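Local atomic coordinates of DNA alpha-glucosyltransferase (Enterobacteria phage T4, PDB entry 1XV5), a protein that is a phage glucosyltransferase of the GT-B fold class, built from two Rossmann-like domains and modelled with uridine-5'-diphosphate bound. Residues E130-A135 / K153-E158; I199-G204 / S286-G291; G317-F322 / G345-D350. All blocks are in the same frame, centred on the assembly; numbering follows the deposited sequence.

In the fold
Contact 1 (130-135 with 153-158) closes along the chain before contact 2 (199-204 with 286-291) opens, and contact 3 (317-322 with 345-350) comes last. Contact 1 joins helices 128-134 and 146-155, beside the first parallel sheet. Contacts 2 and 3 lie in the second parallel sheet, on the other side of the chain's centre; their centres are 42 Å and 39 Å from that of contact 1. Contacts 2 and 3 have centres 10 Å apart and meet where strands 288-293 and 319-323 are neighbours. Gly-291 O and Val-321 N are 2.8 Å apart there. This two-sheet plan is that of a GT-B enzyme, and the bound UDP touches Gly-204.

Contact 1 of 3, residues E130-A135 / K153-E158; sequences ETVRRA and KEWYPE
The guanidinium of Arg-133 approaches the Tyr-156 ring obliquely, off its centre, with the two planes 54° apart. CZ of Arg-133 is 4.7 Å from the ring centroid of Tyr-156, an off-centre cation-pi contact. NH1 of Arg-133 comes nearest, 3.4 Å from CE1 of Tyr-156. At the edge of the same phenol ring, near its plane, sits Val-132; its CG1 is 4.1 Å from Tyr-156 OH. The other valine methyl meets the indole: Val-132 CG2 is 3.7 Å from Trp-155 CZ3, and the two side chains cross at about a right angle. Val-132 thus wedges one methyl toward each ring.

At the edge of the guanidinium is the carbonyl of Trp-155. Arg-133 NH2 donates to Trp-155 O over 2.9 Å, with a bent N-H...O angle of 136°. The extended chain from CG to NE carries the guanidinium across, and Arg-133 CG passes Tyr-156 OH at 3.4 Å. The same NH2 also forms a salt bridge with Glu-129, one turn back on its own helix. That carboxylate would help to keep the charged group beside the ring.

Trp-155 is the last helical residue before Tyr-156 leaves helical geometry, and its carbonyl places the arginine at the C-terminal end of helix 146-155. A positive group there would suit the helix dipole. The contact joins the C-terminal ends of two helices of an alpha/beta domain, 128-134 and 146-155; in sequence, strand 137-140 of the parallel sheet comes between them.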
loop_
_atom_site.group_PDB
_atom_site.type_symbol
_atom_site.label_atom_id
_atom_site.label_comp_id
_atom_site.label_asym_id
_atom_site.label_seq_id
_atom_site.Cartn_x
_atom_site.Cartn_y
_atom_site.Cartn_z
ATOM N N GLU A 130 -7.944 -14.503 -17.120
ATOM C CA GLU A 130 -7.591 -15.913 -17.014
ATOM C C GLU A 130 -7.207 -16.260 -15.583
ATOM O O GLU A 130 -7.466 -17.364 -15.105
ATOM C CB GLU A 130 -6.433 -16.248 -17.959
ATOM C CG GLU A 130 -6.817 -16.228 -19.432
ATOM C CD GLU A 130 -6.648 -14.868 -20.082
ATOM O OE1 GLU A 130 -6.797 -13.839 -19.392
ATOM O OE2 GLU A 130 -6.375 -14.833 -21.298
ATOM N N THR A 131 -6.588 -15.304 -14.905
ATOM C CA THR A 131 -6.169 -15.498 -13.527
ATOM C C THR A 131 -7.404 -15.620 -12.640
ATOM O O THR A 131 -7.483 -16.498 -11.775
ATOM C CB THR A 131 -5.314 -14.309 -13.048
ATOM O OG1 THR A 131 -4.183 -14.158 -13.918
ATOM C CG2 THR A 131 -4.828 -14.536 -11.622
ATOM N N VAL A 132 -8.365 -14.734 -12.866
ATOM C CA VAL A 132 -9.603 -14.727 -12.099
ATOM C C VAL A 132 -10.406 -16.012 -12.307
ATOM O O VAL A 132 -10.989 -16.545 -11.363
ATOM C CB VAL A 132 -10.483 -13.513 -12.484
ATOM C CG1 VAL A 132 -11.856 -13.625 -11.836
ATOM C CG2 VAL A 132 -9.799 -12.223 -12.043
ATOM N N ARG A 133 -10.425 -16.514 -13.537
ATOM C CA ARG A 133 -11.177 -17.727 -13.838
ATOM C C ARG A 133 -10.594 -18.985 -13.193
ATOM O O ARG A 133 -11.318 -19.944 -12.928
ATOM C CB ARG A 133 -11.285 -17.912 -15.353
ATOM C CG ARG A 133 -12.100 -16.820 -16.032
ATOM C CD ARG A 133 -12.193 -17.022 -17.538
ATOM N NE ARG A 133 -12.968 -15.960 -18.179
ATOM C CZ ARG A 133 -14.280 -15.803 -18.043
ATOM N NH1 ARG A 133 -14.979 -16.643 -17.290
ATOM N NH2 ARG A 133 -14.895 -14.800 -18.655
ATOM N N ARG A 134 -9.292 -18.978 -12.934
ATOM C CA ARG A 134 -8.642 -20.128 -12.312
ATOM C C ARG A 134 -8.724 -20.045 -10.791
ATOM O O ARG A 134 -8.675 -21.059 -10.097
ATOM C CB ARG A 134 -7.169 -20.201 -12.730
ATOM C CG ARG A 134 -6.361 -21.265 -11.987
ATOM C CD ARG A 134 -6.891 -22.664 -12.264
ATOM N NE ARG A 134 -6.178 -23.699 -11.513
ATOM C CZ ARG A 134 -6.353 -23.954 -10.220
ATOM N NH1 ARG A 134 -5.655 -24.917 -9.633
ATOM N NH2 ARG A 134 -7.228 -23.252 -9.511
ATOM N N ALA A 135 -8.857 -18.827 -10.283
ATOM C CA ALA A 135 -8.917 -18.596 -8.847
ATOM C C ALA A 135 -10.026 -19.345 -8.119
ATOM O O ALA A 135 -11.156 -19.436 -8.596
ATOM C CB ALA A 135 -9.050 -17.101 -8.574
ATOM N N LYS A 153 -18.127 -7.832 -13.872
ATOM C CA LYS A 153 -19.377 -7.890 -14.615
ATOM C C LYS A 153 -19.105 -7.962 -16.109
ATOM O O LYS A 153 -19.968 -8.366 -16.887
ATOM C CB LYS A 153 -20.247 -6.676 -14.282
ATOM C CG LYS A 153 -20.701 -6.659 -12.829
ATOM C CD LYS A 153 -21.759 -5.604 -12.560
ATOM C CE LYS A 153 -22.257 -5.702 -11.124
ATOM N NZ LYS A 153 -23.362 -4.747 -10.836
ATOM N N GLU A 154 -17.893 -7.584 -16.501
ATOM C CA GLU A 154 -17.502 -7.616 -17.903
ATOM C C GLU A 154 -17.078 -9.029 -18.290
ATOM O O GLU A 154 -17.319 -9.473 -19.413
ATOM C CB GLU A 154 -16.353 -6.642 -18.154
ATOM C CG GLU A 154 -15.916 -6.559 -19.605
ATOM C CD GLU A 154 -14.845 -5.509 -19.828
ATOM O OE1 GLU A 154 -15.080 -4.337 -19.468
ATOM O OE2 GLU A 154 -13.771 -5.856 -20.365
ATOM N N TRP A 155 -16.449 -9.733 -17.356
ATOM C CA TRP A 155 -16.002 -11.097 -17.613
ATOM C C TRP A 155 -17.144 -12.083 -17.392
ATOM O O TRP A 155 -17.163 -13.167 -17.973
ATOM C CB TRP A 155 -14.825 -11.462 -16.700
ATOM C CG TRP A 155 -13.613 -10.592 -16.879
ATOM C CD1 TRP A 155 -13.078 -10.157 -18.060
ATOM C CD2 TRP A 155 -12.757 -10.094 -15.844
ATOM N NE1 TRP A 155 -11.941 -9.419 -17.823
ATOM C CE2 TRP A 155 -11.721 -9.364 -16.471
ATOM C CE3 TRP A 155 -12.763 -10.193 -14.446
ATOM C CZ2 TRP A 155 -10.701 -8.737 -15.748
ATOM C CZ3 TRP A 155 -11.747 -9.568 -13.727
ATOM C CH2 TRP A 155 -10.732 -8.850 -14.382
ATOM N N TYR A 156 -18.091 -11.693 -16.545
ATOM C CA TYR A 156 -19.251 -12.517 -16.226
ATOM C C TYR A 156 -20.502 -11.672 -16.447
ATOM O O TYR A 156 -21.169 -11.263 -15.496
ATOM C CB TYR A 156 -19.173 -12.978 -14.770
ATOM C CG TYR A 156 -17.947 -13.808 -14.470
ATOM C CD1 TYR A 156 -17.929 -15.180 -14.721
ATOM C CD2 TYR A 156 -16.788 -13.216 -13.968
ATOM C CE1 TYR A 156 -16.789 -15.943 -14.478
ATOM C CE2 TYR A 156 -15.641 -13.967 -13.724
ATOM C CZ TYR A 156 -15.648 -15.330 -13.981
ATOM O OH TYR A 156 -14.519 -16.075 -13.734
ATOM N N PRO A 157 -20.836 -11.402 -17.719
ATOM C CA PRO A 157 -21.999 -10.600 -18.105
ATOM C C PRO A 157 -23.333 -11.093 -17.557
ATOM O O PRO A 157 -23.615 -12.292 -17.553
ATOM C CB PRO A 157 -21.949 -10.635 -19.630
ATOM C CG PRO A 157 -21.344 -11.972 -19.908
ATOM C CD PRO A 157 -20.218 -12.022 -18.906
ATOM N N GLU A 158 -24.149 -10.150 -17.093
ATOM C CA GLU A 158 -25.464 -10.460 -16.551
ATOM C C GLU A 158 -26.430 -10.702 -17.705
ATOM O O GLU A 158 -27.646 -10.740 -17.517
ATOM C CB GLU A 158 -25.957 -9.301 -15.676
ATOM C CG GLU A 158 -25.140 -9.099 -14.399
ATOM C CD GLU A 158 -25.532 -7.847 -13.629
ATOM O OE1 GLU A 158 -25.023 -7.652 -12.503
ATOM O OE2 GLU A 158 -26.343 -7.054 -14.150
#

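Contact 2 of 3, residues I199-G204 / S286-G291; sequences INRWIG and SKSGFG
Arg-201 NE donates to Ser-288 OG over 2.8 Å. The bond is nearly straight, at 167°, and OG lies in the guanidinium plane. NH2 of Arg-201 makes a weak second bond to the same OG, at 3.3 Å. The arginine chain is extended as far as CD and then bends at chi3 (-57°), which sets NE beside the serine. Beside this pair, Ile-199 CG2 packs 3.7 Å from Ser-288 OG.

The backbones run parallel under these side chains. Phe-290 N bonds to Ile-199 O at 3.2 Å, and Arg-201 N bonds to Phe-290 O at 2.8 Å. Asn-200 is paired with Phe-290, and their side chains lie alongside each other, pointing the same way. Arg-201 is paired with Gly-291. Strands 199-203 and 288-293 are neighbours inside the second parallel sheet, the core of a Rossmann-like domain of the GT-B fold. As in such domains, the ligand lies past the C-terminal end of a strand: UDP touches Gly-204, just after strand 199-203.

Farther out, Arg-201 NH1 forms a salt bridge with Glu-233, so the buried guanidinium has a carboxylate partner as well as the serine. Ser-288 OG also bonds to Arg-284 O of helix 278-286, which fixes the hydroxyl that receives the arginine. Strand 229-233 flanks strand 199-203 and bonds to the backbone of Asn-200 and Trp-202.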
loop_
_atom_site.group_PDB
_atom_site.type_symbol
_atom_site.label_atom_id
_atom_site.label_comp_id
_atom_site.label_asym_id
_atom_site.label_seq_id
_atom_site.Cartn_x
_atom_site.Cartn_y
_atom_site.Cartn_z
ATOM N N ILE A 199 9.319 19.114 12.046
ATOM C CA ILE A 199 9.408 18.377 10.791
ATOM C C ILE A 199 8.066 17.749 10.431
ATOM O O ILE A 199 7.463 17.035 11.237
ATOM C CB ILE A 199 10.460 17.245 10.865
ATOM C CG1 ILE A 199 11.813 17.813 11.295
ATOM C CG2 ILE A 199 10.560 16.544 9.517
ATOM C CD1 ILE A 199 12.336 18.936 10.418
ATOM N N ASN A 200 7.606 18.031 9.217
ATOM C CA ASN A 200 6.349 17.499 8.715
ATOM C C ASN A 200 6.736 16.658 7.510
ATOM O O ASN A 200 7.175 17.187 6.492
ATOM C CB ASN A 200 5.422 18.652 8.325
ATOM C CG ASN A 200 5.140 19.579 9.494
ATOM O OD1 ASN A 200 5.898 20.515 9.767
ATOM N ND2 ASN A 200 4.060 19.307 10.206
ATOM N N ARG A 201 6.573 15.345 7.637
ATOM C CA ARG A 201 6.985 14.422 6.586
ATOM C C ARG A 201 5.844 13.662 5.921
ATOM O O ARG A 201 5.121 12.899 6.562
ATOM C CB ARG A 201 8.009 13.446 7.182
ATOM C CG ARG A 201 8.783 12.576 6.187
ATOM C CD ARG A 201 9.766 11.668 6.937
ATOM N NE ARG A 201 10.692 12.432 7.779
ATOM C CZ ARG A 201 11.837 12.968 7.361
ATOM N NH1 ARG A 201 12.229 12.826 6.100
ATOM N NH2 ARG A 201 12.580 13.681 8.199
ATOM N N TRP A 202 5.700 13.888 4.620
ATOM C CA TRP A 202 4.683 13.243 3.796
ATOM C C TRP A 202 5.368 12.076 3.082
ATOM O O TRP A 202 6.518 12.206 2.660
ATOM C CB TRP A 202 4.181 14.249 2.755
ATOM C CG TRP A 202 3.124 13.747 1.812
ATOM C CD1 TRP A 202 1.770 13.922 1.927
ATOM C CD2 TRP A 202 3.332 13.028 0.586
ATOM N NE1 TRP A 202 1.125 13.360 0.846
ATOM C CE2 TRP A 202 2.061 12.806 0.009
ATOM C CE3 TRP A 202 4.473 12.553 -0.082
ATOM C CZ2 TRP A 202 1.897 12.128 -1.206
ATOM C CZ3 TRP A 202 4.307 11.878 -1.292
ATOM C CH2 TRP A 202 3.030 11.672 -1.839
ATOM N N ILE A 203 4.680 10.943 2.958
ATOM C CA ILE A 203 5.236 9.786 2.251
ATOM C C ILE A 203 4.223 9.229 1.253
ATOM O O ILE A 203 3.017 9.223 1.510
ATOM C CB ILE A 203 5.658 8.639 3.214
ATOM C CG1 ILE A 203 4.511 8.292 4.169
ATOM C CG2 ILE A 203 6.918 9.036 3.976
ATOM C CD1 ILE A 203 4.757 7.010 4.981
ATOM N N GLY A 204 4.723 8.771 0.109
ATOM C CA GLY A 204 3.864 8.216 -0.921
ATOM C C GLY A 204 4.603 8.125 -2.244
ATOM O O GLY A 204 5.780 7.768 -2.278
ATOM N N SER A 286 10.144 8.248 12.416
ATOM C CA SER A 286 10.028 8.053 13.858
ATOM C C SER A 286 10.574 9.248 14.632
ATOM O O SER A 286 10.280 9.415 15.820
ATOM C CB SER A 286 10.773 6.785 14.291
ATOM O OG SER A 286 12.178 6.965 14.185
ATOM N N LYS A 287 11.375 10.070 13.962
ATOM C CA LYS A 287 11.960 11.248 14.593
ATOM C C LYS A 287 11.341 12.537 14.066
ATOM O O LYS A 287 11.846 13.627 14.331
ATOM C CB LYS A 287 13.481 11.263 14.372
ATOM C CG LYS A 287 14.207 10.134 15.110
ATOM C CD LYS A 287 15.714 10.125 14.844
ATOM C CE LYS A 287 16.031 9.737 13.408
ATOM N NZ LYS A 287 17.493 9.523 13.191
ATOM N N SER A 288 10.243 12.400 13.324
ATOM C CA SER A 288 9.536 13.547 12.755
ATOM C C SER A 288 8.270 13.824 13.560
ATOM O O SER A 288 7.540 12.904 13.926
ATOM C CB SER A 288 9.166 13.273 11.298
ATOM O OG SER A 288 10.321 13.023 10.520
ATOM N N GLY A 289 8.011 15.096 13.829
ATOM C CA GLY A 289 6.841 15.449 14.610
ATOM C C GLY A 289 5.522 14.976 14.033
ATOM O O GLY A 289 4.697 14.385 14.738
ATOM N N PHE A 290 5.318 15.224 12.744
ATOM C CA PHE A 290 4.071 14.843 12.108
ATOM C C PHE A 290 4.259 14.182 10.756
ATOM O O PHE A 290 5.044 14.646 9.928
ATOM C CB PHE A 290 3.171 16.078 11.984
ATOM C CG PHE A 290 2.938 16.766 13.292
ATOM C CD1 PHE A 290 3.867 17.676 13.792
ATOM C CD2 PHE A 290 1.847 16.422 14.082
ATOM C CE1 PHE A 290 3.716 18.223 15.070
ATOM C CE2 PHE A 290 1.689 16.963 15.357
ATOM C CZ PHE A 290 2.625 17.863 15.851
ATOM N N GLY A 291 3.543 13.077 10.566
ATOM C CA GLY A 291 3.598 12.333 9.321
ATOM C C GLY A 291 2.301 12.559 8.570
ATOM O O GLY A 291 1.225 12.598 9.171
#

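Contact 3 of 3, residues G317-F322 / G345-D350; sequences GTIPVF and GIIWFD
Phe-322 and Trp-348 leave their strands with nearly the same first torsion, CG lying opposite the carbonyl carbon (chi1 -63° and -60°). Being bridge partners, the two stand on one face of the sheet, and the matching torsions turn the rings so that they meet. Trp-348 CZ3 approaches Phe-322 CB to 3.5 Å. The phenyl edge is turned toward the indole face in an offset edge-to-face pair, with centroids of Phe-322 and the six-membered ring of Trp-348 5.8 Å apart and planes at 68°. Ile-346 CG2 lies 3.6 Å above the Trp-348 ring plane, over its centre, as in a CH-pi contact. The same methyl also touches CD2 of Phe-322.

The other face carries Val-321 and Ile-347. Here Ile-347 CD1 touches Ile-319 CG2 at 3.6 Å, and Val-321 CG1 lies 3.9 Å from Phe-349 CB. Helix 354-365 covers this face and touches Ile-347 through Ile-361.

Between the faces the parallel backbones are joined by three bonds. Ile-347 uses both its polar atoms: its N binds Pro-320 O at 2.9 Å, and its O receives Phe-322 N at 2.9 Å. Phe-349 N then bonds to Phe-322 O at 2.6 Å, short and bent. The strands belong to a beta-alpha-beta unit through helix 324-329, and strand 347-349 is outermost at this end of the sheet. The side chains that meet are aliphatic or aromatic, and no side-chain hydrogen bond crosses the contact. Polar bonding here is the work of the backbone, and packing on both faces probably shields most of those bonds from water.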
loop_
_atom_site.group_PDB
_atom_site.type_symbol
_atom_site.label_atom_id
_atom_site.label_comp_id
_atom_site.label_asym_id
_atom_site.label_seq_id
_atom_site.Cartn_x
_atom_site.Cartn_y
_atom_site.Cartn_z
ATOM N N GLY A 317 5.537 5.694 15.464
ATOM C CA GLY A 317 5.502 6.679 16.531
ATOM C C GLY A 317 5.417 8.158 16.226
ATOM O O GLY A 317 5.751 8.974 17.086
ATOM N N THR A 318 5.009 8.530 15.021
ATOM C CA THR A 318 4.846 9.951 14.729
ATOM C C THR A 318 3.342 10.181 14.863
ATOM O O THR A 318 2.594 9.231 15.077
ATOM C CB THR A 318 5.290 10.321 13.288
ATOM O OG1 THR A 318 5.193 11.742 13.113
ATOM C CG2 THR A 318 4.407 9.636 12.254
ATOM N N ILE A 319 2.898 11.431 14.776
ATOM C CA ILE A 319 1.469 11.707 14.845
ATOM C C ILE A 319 0.934 11.613 13.422
ATOM O O ILE A 319 1.387 12.337 12.538
ATOM C CB ILE A 319 1.183 13.121 15.385
ATOM C CG1 ILE A 319 1.473 13.171 16.885
ATOM C CG2 ILE A 319 -0.271 13.503 15.097
ATOM C CD1 ILE A 319 0.571 12.273 17.719
ATOM N N PRO A 320 -0.025 10.707 13.179
ATOM C CA PRO A 320 -0.576 10.567 11.828
ATOM C C PRO A 320 -1.535 11.679 11.440
ATOM O O PRO A 320 -2.445 12.024 12.196
ATOM C CB PRO A 320 -1.295 9.216 11.871
ATOM C CG PRO A 320 -0.656 8.490 13.015
ATOM C CD PRO A 320 -0.453 9.585 14.033
ATOM N N VAL A 321 -1.328 12.237 10.255
ATOM C CA VAL A 321 -2.214 13.265 9.740
ATOM C C VAL A 321 -2.769 12.644 8.458
ATOM O O VAL A 321 -2.041 12.492 7.477
ATOM C CB VAL A 321 -1.453 14.570 9.429
ATOM C CG1 VAL A 321 -2.413 15.604 8.847
ATOM C CG2 VAL A 321 -0.801 15.110 10.711
ATOM N N PHE A 322 -4.047 12.262 8.493
ATOM C CA PHE A 322 -4.714 11.621 7.354
ATOM C C PHE A 322 -5.786 12.513 6.725
ATOM O O PHE A 322 -6.291 13.438 7.358
ATOM C CB PHE A 322 -5.418 10.323 7.780
ATOM C CG PHE A 322 -4.504 9.234 8.297
ATOM C CD1 PHE A 322 -3.128 9.280 8.108
ATOM C CD2 PHE A 322 -5.055 8.121 8.939
ATOM C CE1 PHE A 322 -2.308 8.233 8.549
ATOM C CE2 PHE A 322 -4.250 7.071 9.383
ATOM C CZ PHE A 322 -2.872 7.126 9.188
ATOM N N GLY A 345 -6.423 9.735 18.074
ATOM C CA GLY A 345 -5.154 10.434 18.122
ATOM C C GLY A 345 -4.744 10.894 16.734
ATOM O O GLY A 345 -3.818 11.686 16.580
ATOM N N ILE A 346 -5.439 10.393 15.717
ATOM C CA ILE A 346 -5.151 10.770 14.338
ATOM C C ILE A 346 -5.673 12.178 14.069
ATOM O O ILE A 346 -6.767 12.533 14.506
ATOM C CB ILE A 346 -5.835 9.804 13.342
ATOM C CG1 ILE A 346 -5.219 8.408 13.465
ATOM C CG2 ILE A 346 -5.713 10.348 11.917
ATOM C CD1 ILE A 346 -6.046 7.304 12.809
ATOM N N ILE A 347 -4.882 12.981 13.367
ATOM C CA ILE A 347 -5.306 14.332 13.018
ATOM C C ILE A 347 -5.911 14.227 11.626
ATOM O O ILE A 347 -5.228 13.845 10.675
ATOM C CB ILE A 347 -4.116 15.310 13.002
ATOM C CG1 ILE A 347 -3.575 15.468 14.428
ATOM C CG2 ILE A 347 -4.547 16.656 12.416
ATOM C CD1 ILE A 347 -2.377 16.394 14.559
ATOM N N TRP A 348 -7.197 14.542 11.507
ATOM C CA TRP A 348 -7.861 14.450 10.212
ATOM C C TRP A 348 -7.775 15.750 9.425
ATOM O O TRP A 348 -8.526 16.697 9.660
ATOM C CB TRP A 348 -9.321 14.015 10.395
ATOM C CG TRP A 348 -9.441 12.664 11.059
ATOM C CD1 TRP A 348 -9.772 12.412 12.361
ATOM C CD2 TRP A 348 -9.179 11.387 10.458
ATOM N NE1 TRP A 348 -9.734 11.057 12.607
ATOM C CE2 TRP A 348 -9.371 10.407 11.457
ATOM C CE3 TRP A 348 -8.799 10.979 9.173
ATOM C CZ2 TRP A 348 -9.196 9.039 11.211
ATOM C CZ3 TRP A 348 -8.623 9.615 8.928
ATOM C CH2 TRP A 348 -8.823 8.664 9.944
ATOM N N PHE A 349 -6.831 15.770 8.490
ATOM C CA PHE A 349 -6.571 16.911 7.624
ATOM C C PHE A 349 -7.853 17.340 6.921
ATOM O O PHE A 349 -8.450 16.563 6.182
ATOM C CB PHE A 349 -5.510 16.514 6.598
ATOM C CG PHE A 349 -5.003 17.655 5.763
ATOM C CD1 PHE A 349 -5.745 18.136 4.688
ATOM C CD2 PHE A 349 -3.771 18.234 6.044
ATOM C CE1 PHE A 349 -5.262 19.183 3.899
ATOM C CE2 PHE A 349 -3.278 19.280 5.263
ATOM C CZ PHE A 349 -4.028 19.754 4.187
ATOM N N ASP A 350 -8.260 18.585 7.147
ATOM C CA ASP A 350 -9.486 19.113 6.553
ATOM C C ASP A 350 -9.153 20.223 5.565
ATOM O O ASP A 350 -8.794 21.331 5.968
ATOM C CB ASP A 350 -10.394 19.670 7.653
ATOM C CG ASP A 350 -11.787 19.989 7.150
ATOM O OD1 ASP A 350 -11.954 20.154 5.924
ATOM O OD2 ASP A 350 -12.712 20.087 7.984
#